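Local structure of Fe(2+) transporter FeoB (Legionella pneumophila, 3IBY) at residues F107-P112 and A200-R205; L171-S176 and D240-K245. The protein probably transports ferrous iron into the cell in a GTP-driven uptake system, its cytosolic part, described here, carrying the GTP-binding domain. All coordinates share one frame; numbering follows the deposited sequence.

Contact 1 sets the loop 107-112 of the GTPase fold against helix 197-209, one of the helices that follow that fold and probably make up the GDI domain. In contact 2 the extended linker 171-176, which leaves the GTPase fold, packs against helix 234-253. Their centres are about 15 Å apart, and a salt bridge between Glu108 OE2 and Arg242 NH2, at 2.9 Å, ties one to the other, Arg242 reaching back to the GTPase part. Packing of Phe107 on Leu171 adds a second junction. Neither contact belongs to the predicted GTP site: the Leu109 side chain is about 8 Å from that of Leu55, and the Arg242 side chain about 11 Å from that of Asn9.

Contact 1. Residues F107-P112 and A200-R205; sequences FELGKP and AYYFSR
Leu109 rests a methyl on the ring of Tyr202, a closely fitted part of this contact. Its CD2 is 3.4 Å from the centroid of the Tyr202 ring and only 15° off the ring normal, a CH-pi contact made squarely over one face. The tyrosine reaches the loop because its CG stands anti to the backbone N (chi1 167°), which runs the ring alongside the leucine, both side chains pointing the same way. The carbonyl of Glu108 meets the same ring at its edge, with Glu108 O 3.1 Å from Tyr202 CB.

Glu108 itself reaches out toward the helix. Its chain, extended beyond CG, crosses Tyr201 at about a right angle, and CB meets the ring edge-on, 3.9 Å from Tyr201 CE2. Farther along, OE1 lies against the aliphatic start of Arg205, 3.3 Å from Arg205 CB; no hydrogen bond joins the two segments, and this oxygen takes its salt bridge from Arg206. The Arg205 guanidinium instead turns back over a face of Tyr201, while NH1 donates to Ser204 OG at 2.9 Å, exactly in the guanidinium plane.

Toward solvent the fit is looser: Tyr201 is partly exposed, and its ring edge comes no closer to the Glu108 side chain than that CB contact. On the buried side, Val79 of helix 70-81 touches both Leu109 and Tyr202, and Ile87 of strand 86-92 backs Leu109. Helix 177-193 also packs here, meeting Tyr201 through Glu187 and Arg205 through Gln180.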
loop_
_atom_site.group_PDB
_atom_site.type_symbol
_atom_site.label_atom_id
_atom_site.label_comp_id
_atom_site.label_asym_id
_atom_site.label_seq_id
_atom_site.Cartn_x
_atom_site.Cartn_y
_atom_site.Cartn_z
ATOM N N PHE A 107 -3.792 -3.284 1.274
ATOM C CA PHE A 107 -4.604 -4.229 2.070
ATOM C C PHE A 107 -5.387 -5.220 1.242
ATOM O O PHE A 107 -5.845 -6.205 1.776
ATOM C CB PHE A 107 -5.686 -3.488 2.866
ATOM C CG PHE A 107 -5.183 -2.723 4.044
ATOM C CD1 PHE A 107 -3.816 -2.564 4.295
ATOM C CD2 PHE A 107 -6.090 -2.122 4.907
ATOM C CE1 PHE A 107 -3.389 -1.886 5.377
ATOM C CE2 PHE A 107 -5.637 -1.391 5.992
ATOM C CZ PHE A 107 -4.287 -1.286 6.211
ATOM N N GLU A 108 -5.616 -4.929 -0.033
ATOM C CA GLU A 108 -6.329 -5.847 -0.918
ATOM C C GLU A 108 -5.386 -6.904 -1.509
ATOM O O GLU A 108 -5.834 -7.736 -2.267
ATOM C CB GLU A 108 -7.031 -5.060 -2.048
ATOM C CG GLU A 108 -7.797 -3.787 -1.598
ATOM C CD GLU A 108 -8.640 -3.128 -2.693
ATOM O OE1 GLU A 108 -8.311 -3.224 -3.884
ATOM O OE2 GLU A 108 -9.669 -2.483 -2.371
ATOM N N LEU A 109 -4.087 -6.853 -1.209
ATOM C CA LEU A 109 -3.161 -7.938 -1.618
ATOM C C LEU A 109 -3.254 -9.205 -0.726
ATOM O O LEU A 109 -2.879 -10.294 -1.117
ATOM C CB LEU A 109 -1.707 -7.444 -1.609
ATOM C CG LEU A 109 -1.365 -6.390 -2.654
ATOM C CD1 LEU A 109 -0.158 -5.546 -2.222
ATOM C CD2 LEU A 109 -1.133 -7.014 -4.028
ATOM N N GLY A 110 -3.717 -9.064 0.495
ATOM C CA GLY A 110 -3.705 -10.192 1.405
ATOM C C GLY A 110 -2.318 -10.557 1.890
ATOM O O GLY A 110 -2.088 -11.657 2.358
ATOM N N LYS A 111 -1.404 -9.623 1.804
ATOM C CA LYS A 111 -0.078 -9.820 2.303
ATOM C C LYS A 111 -0.034 -8.932 3.545
ATOM O O LYS A 111 -0.719 -7.900 3.564
ATOM C CB LYS A 111 0.938 -9.336 1.236
ATOM C CG LYS A 111 2.095 -10.309 0.950
ATOM C CD LYS A 111 1.944 -11.020 -0.377
ATOM C CE LYS A 111 3.003 -12.095 -0.551
ATOM N NZ LYS A 111 3.499 -12.608 0.762
ATOM N N PRO A 112 0.768 -9.291 4.560
ATOM C CA PRO A 112 0.967 -8.493 5.799
ATOM C C PRO A 112 1.438 -7.057 5.579
ATOM O O PRO A 112 2.362 -6.836 4.804
ATOM C CB PRO A 112 2.088 -9.233 6.545
ATOM C CG PRO A 112 2.029 -10.651 6.046
ATOM C CD PRO A 112 1.521 -10.555 4.595
ATOM N N ALA A 200 -7.202 -12.841 -7.090
ATOM C CA ALA A 200 -8.419 -12.548 -7.833
ATOM C C ALA A 200 -9.139 -11.361 -7.234
ATOM O O ALA A 200 -9.589 -10.458 -7.980
ATOM C CB ALA A 200 -9.330 -13.718 -7.861
ATOM N N TYR A 201 -9.239 -11.343 -5.898
ATOM C CA TYR A 201 -9.863 -10.216 -5.226
ATOM C C TYR A 201 -9.123 -8.973 -5.656
ATOM O O TYR A 201 -9.749 -8.014 -6.092
ATOM C CB TYR A 201 -9.864 -10.344 -3.691
ATOM C CG TYR A 201 -10.528 -9.158 -2.974
ATOM C CD1 TYR A 201 -11.882 -9.178 -2.601
ATOM C CD2 TYR A 201 -9.817 -8.022 -2.682
ATOM C CE1 TYR A 201 -12.486 -8.081 -1.950
ATOM C CE2 TYR A 201 -10.414 -6.941 -2.037
ATOM C CZ TYR A 201 -11.729 -6.967 -1.674
ATOM O OH TYR A 201 -12.253 -5.865 -1.039
ATOM N N TYR A 202 -7.795 -8.998 -5.561
ATOM C CA TYR A 202 -6.991 -7.786 -5.773
ATOM C C TYR A 202 -7.025 -7.355 -7.225
ATOM O O TYR A 202 -7.215 -6.202 -7.523
ATOM C CB TYR A 202 -5.528 -8.021 -5.334
ATOM C CG TYR A 202 -4.517 -6.973 -5.772
ATOM C CD1 TYR A 202 -4.250 -5.849 -5.000
ATOM C CD2 TYR A 202 -3.810 -7.128 -6.947
ATOM C CE1 TYR A 202 -3.301 -4.910 -5.392
ATOM C CE2 TYR A 202 -2.876 -6.184 -7.354
ATOM C CZ TYR A 202 -2.618 -5.075 -6.580
ATOM O OH TYR A 202 -1.668 -4.158 -7.033
ATOM N N PHE A 203 -6.838 -8.295 -8.124
ATOM C CA PHE A 203 -6.745 -7.999 -9.538
ATOM C C PHE A 203 -8.068 -7.447 -10.132
ATOM O O PHE A 203 -8.061 -6.642 -11.083
ATOM C CB PHE A 203 -6.311 -9.280 -10.242
ATOM C CG PHE A 203 -6.079 -9.120 -11.701
ATOM C CD1 PHE A 203 -5.602 -7.918 -12.224
ATOM C CD2 PHE A 203 -6.319 -10.193 -12.568
ATOM C CE1 PHE A 203 -5.371 -7.788 -13.588
ATOM C CE2 PHE A 203 -6.096 -10.075 -13.927
ATOM C CZ PHE A 203 -5.624 -8.874 -14.448
ATOM N N SER A 204 -9.189 -7.862 -9.538
ATOM C CA SER A 204 -10.523 -7.373 -9.915
ATOM C C SER A 204 -10.703 -5.860 -9.689
ATOM O O SER A 204 -11.228 -5.129 -10.575
ATOM C CB SER A 204 -11.633 -8.173 -9.181
ATOM O OG SER A 204 -11.447 -8.195 -7.785
ATOM N N ARG A 205 -10.265 -5.405 -8.512
ATOM C CA ARG A 205 -10.304 -3.983 -8.169
ATOM C C ARG A 205 -9.449 -3.178 -9.114
ATOM O O ARG A 205 -9.855 -2.121 -9.566
ATOM C CB ARG A 205 -9.862 -3.750 -6.730
ATOM C CG ARG A 205 -10.990 -3.895 -5.682
ATOM C CD ARG A 205 -11.558 -5.273 -5.677
ATOM N NE ARG A 205 -12.740 -5.387 -4.852
ATOM C CZ ARG A 205 -13.583 -6.416 -4.915
ATOM N NH1 ARG A 205 -13.379 -7.427 -5.764
ATOM N NH2 ARG A 205 -14.627 -6.453 -4.115
#

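Contact 2. Residues L171-S176 and D240-K245; sequences LKLSLS and DARYQK
Leu173 divides its two methyls between different parts of helix 234-253. With CG anti to the carbonyl carbon (chi1 -62°), CD2 reaches the helix between Ala241 and Lys245, residues one turn apart, 3.2 Å from Ala241 O and 3.4 Å from Lys245 CB. CD1 turns the other way and sits over one face of the Arg242 guanidinium, offset toward its rim, 4.1 Å from Arg242 NH2. That flat group is held from outside the contact, by Glu108 and by Ser104 OG.

Lys245 bends at chi2 (56°), which carries its methylenes past the Lys172 carbonyl oxygen, with CD 3.3 Å from Lys172 O; the ammonium goes on to a salt bridge with Glu248. Ala241 CB packs against Leu175 CD2 at 3.7 Å and lies 3.2 Å from Ser174 O. No direct hydrogen bond crosses, but a water accepts from Ser174 N at 3.1 Å and donates to Ala241 O, at 2.5 Å a doubtfully short bond.

Ser176 then caps helix 177-193 through Ala179 N. The whole is an extended interdomain linker packed across a helix, consistent with the passage from the P-loop GTPase domain of FeoB into its helical GDI domain.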
loop_
_atom_site.group_PDB
_atom_site.type_symbol
_atom_site.label_atom_id
_atom_site.label_comp_id
_atom_site.label_asym_id
_atom_site.label_seq_id
_atom_site.Cartn_x
_atom_site.Cartn_y
_atom_site.Cartn_z
ATOM N N LEU A 171 -10.521 -2.933 3.480
ATOM C CA LEU A 171 -11.447 -2.035 4.126
ATOM C C LEU A 171 -12.833 -2.296 3.563
ATOM O O LEU A 171 -12.959 -2.662 2.407
ATOM C CB LEU A 171 -11.049 -0.589 3.883
ATOM C CG LEU A 171 -9.677 -0.142 4.381
ATOM C CD1 LEU A 171 -9.326 1.208 3.784
ATOM C CD2 LEU A 171 -9.673 -0.107 5.907
ATOM N N LYS A 172 -13.865 -2.131 4.390
ATOM C CA LYS A 172 -15.242 -2.393 3.962
ATOM C C LYS A 172 -15.765 -1.163 3.259
ATOM O O LYS A 172 -16.032 -0.164 3.894
ATOM C CB LYS A 172 -16.152 -2.763 5.139
ATOM C CG LYS A 172 -17.482 -3.416 4.696
ATOM C CD LYS A 172 -18.462 -3.739 5.882
ATOM C CE LYS A 172 -18.397 -5.214 6.366
ATOM N NZ LYS A 172 -16.979 -5.706 6.488
ATOM N N LEU A 173 -15.898 -1.262 1.940
ATOM C CA LEU A 173 -16.275 -0.147 1.066
ATOM C C LEU A 173 -17.739 -0.265 0.634
ATOM O O LEU A 173 -18.251 -1.362 0.374
ATOM C CB LEU A 173 -15.382 -0.110 -0.194
ATOM C CG LEU A 173 -13.875 0.095 -0.001
ATOM C CD1 LEU A 173 -13.083 -0.114 -1.369
ATOM C CD2 LEU A 173 -13.625 1.444 0.623
ATOM N N SER A 174 -18.419 0.869 0.533
ATOM C CA SER A 174 -19.814 0.830 0.161
ATOM C C SER A 174 -19.948 1.171 -1.311
ATOM O O SER A 174 -19.625 2.267 -1.731
ATOM C CB SER A 174 -20.620 1.775 1.027
ATOM O OG SER A 174 -21.987 1.592 0.748
ATOM N N LEU A 175 -20.401 0.213 -2.105
ATOM C CA LEU A 175 -20.596 0.467 -3.519
ATOM C C LEU A 175 -22.034 0.190 -3.871
ATOM O O LEU A 175 -22.731 -0.560 -3.170
ATOM C CB LEU A 175 -19.650 -0.399 -4.378
ATOM C CG LEU A 175 -18.136 -0.039 -4.387
ATOM C CD1 LEU A 175 -17.220 -1.301 -4.273
ATOM C CD2 LEU A 175 -17.729 0.841 -5.597
ATOM N N SER A 176 -22.467 0.808 -4.959
ATOM C CA SER A 176 -23.745 0.503 -5.563
ATOM C C SER A 176 -23.950 -1.015 -5.807
ATOM O O SER A 176 -23.003 -1.806 -5.919
ATOM C CB SER A 176 -23.929 1.316 -6.843
ATOM O OG SER A 176 -24.117 0.461 -7.934
ATOM N N ASP A 240 -14.546 6.746 -5.665
ATOM C CA ASP A 240 -15.400 7.389 -4.675
ATOM C C ASP A 240 -15.614 6.509 -3.447
ATOM O O ASP A 240 -15.474 6.982 -2.336
ATOM C CB ASP A 240 -16.751 7.779 -5.263
ATOM C CG ASP A 240 -17.610 8.612 -4.286
ATOM O OD1 ASP A 240 -17.104 9.588 -3.684
ATOM O OD2 ASP A 240 -18.809 8.286 -4.134
ATOM N N ALA A 241 -15.939 5.242 -3.622
ATOM C CA ALA A 241 -16.169 4.417 -2.460
ATOM C C ALA A 241 -14.877 4.277 -1.652
ATOM O O ALA A 241 -14.895 4.206 -0.422
ATOM C CB ALA A 241 -16.704 3.085 -2.854
ATOM N N ARG A 242 -13.746 4.259 -2.337
ATOM C CA ARG A 242 -12.466 4.190 -1.636
ATOM C C ARG A 242 -12.242 5.458 -0.838
ATOM O O ARG A 242 -11.870 5.414 0.311
ATOM C CB ARG A 242 -11.319 4.020 -2.624
ATOM C CG ARG A 242 -10.071 3.566 -1.937
ATOM C CD ARG A 242 -9.035 3.069 -2.905
ATOM N NE ARG A 242 -9.564 1.980 -3.701
ATOM C CZ ARG A 242 -9.584 0.714 -3.330
ATOM N NH1 ARG A 242 -9.101 0.376 -2.138
ATOM N NH2 ARG A 242 -10.114 -0.210 -4.141
ATOM N N TYR A 243 -12.485 6.583 -1.482
ATOM C CA TYR A 243 -12.435 7.874 -0.866
ATOM C C TYR A 243 -13.390 8.025 0.339
ATOM O O TYR A 243 -13.040 8.615 1.331
ATOM C CB TYR A 243 -12.760 8.941 -1.926
ATOM C CG TYR A 243 -13.088 10.278 -1.317
ATOM C CD1 TYR A 243 -12.077 11.157 -0.975
ATOM C CD2 TYR A 243 -14.418 10.648 -1.021
ATOM C CE1 TYR A 243 -12.360 12.386 -0.377
ATOM C CE2 TYR A 243 -14.704 11.892 -0.420
ATOM C CZ TYR A 243 -13.653 12.739 -0.101
ATOM O OH TYR A 243 -13.846 13.945 0.501
ATOM N N GLN A 244 -14.614 7.541 0.255
ATOM C CA GLN A 244 -15.585 7.829 1.346
ATOM C C GLN A 244 -15.163 7.137 2.645
ATOM O O GLN A 244 -15.215 7.738 3.715
ATOM C CB GLN A 244 -16.989 7.430 0.953
ATOM C CG GLN A 244 -17.727 8.470 0.142
ATOM C CD GLN A 244 -19.128 7.979 -0.217
ATOM O OE1 GLN A 244 -19.274 6.998 -0.973
ATOM N NE2 GLN A 244 -20.170 8.638 0.337
ATOM N N LYS A 245 -14.689 5.897 2.514
ATOM C CA LYS A 245 -14.284 5.112 3.649
ATOM C C LYS A 245 -13.045 5.752 4.245
ATOM O O LYS A 245 -12.818 5.713 5.460
ATOM C CB LYS A 245 -13.963 3.667 3.212
ATOM C CG LYS A 245 -13.665 2.646 4.378
ATOM C CD LYS A 245 -14.841 2.562 5.420
ATOM C CE LYS A 245 -14.623 1.578 6.608
ATOM N NZ LYS A 245 -15.867 1.439 7.436
HETATM O O HOH W 1 -17.091 3.622 0.626
#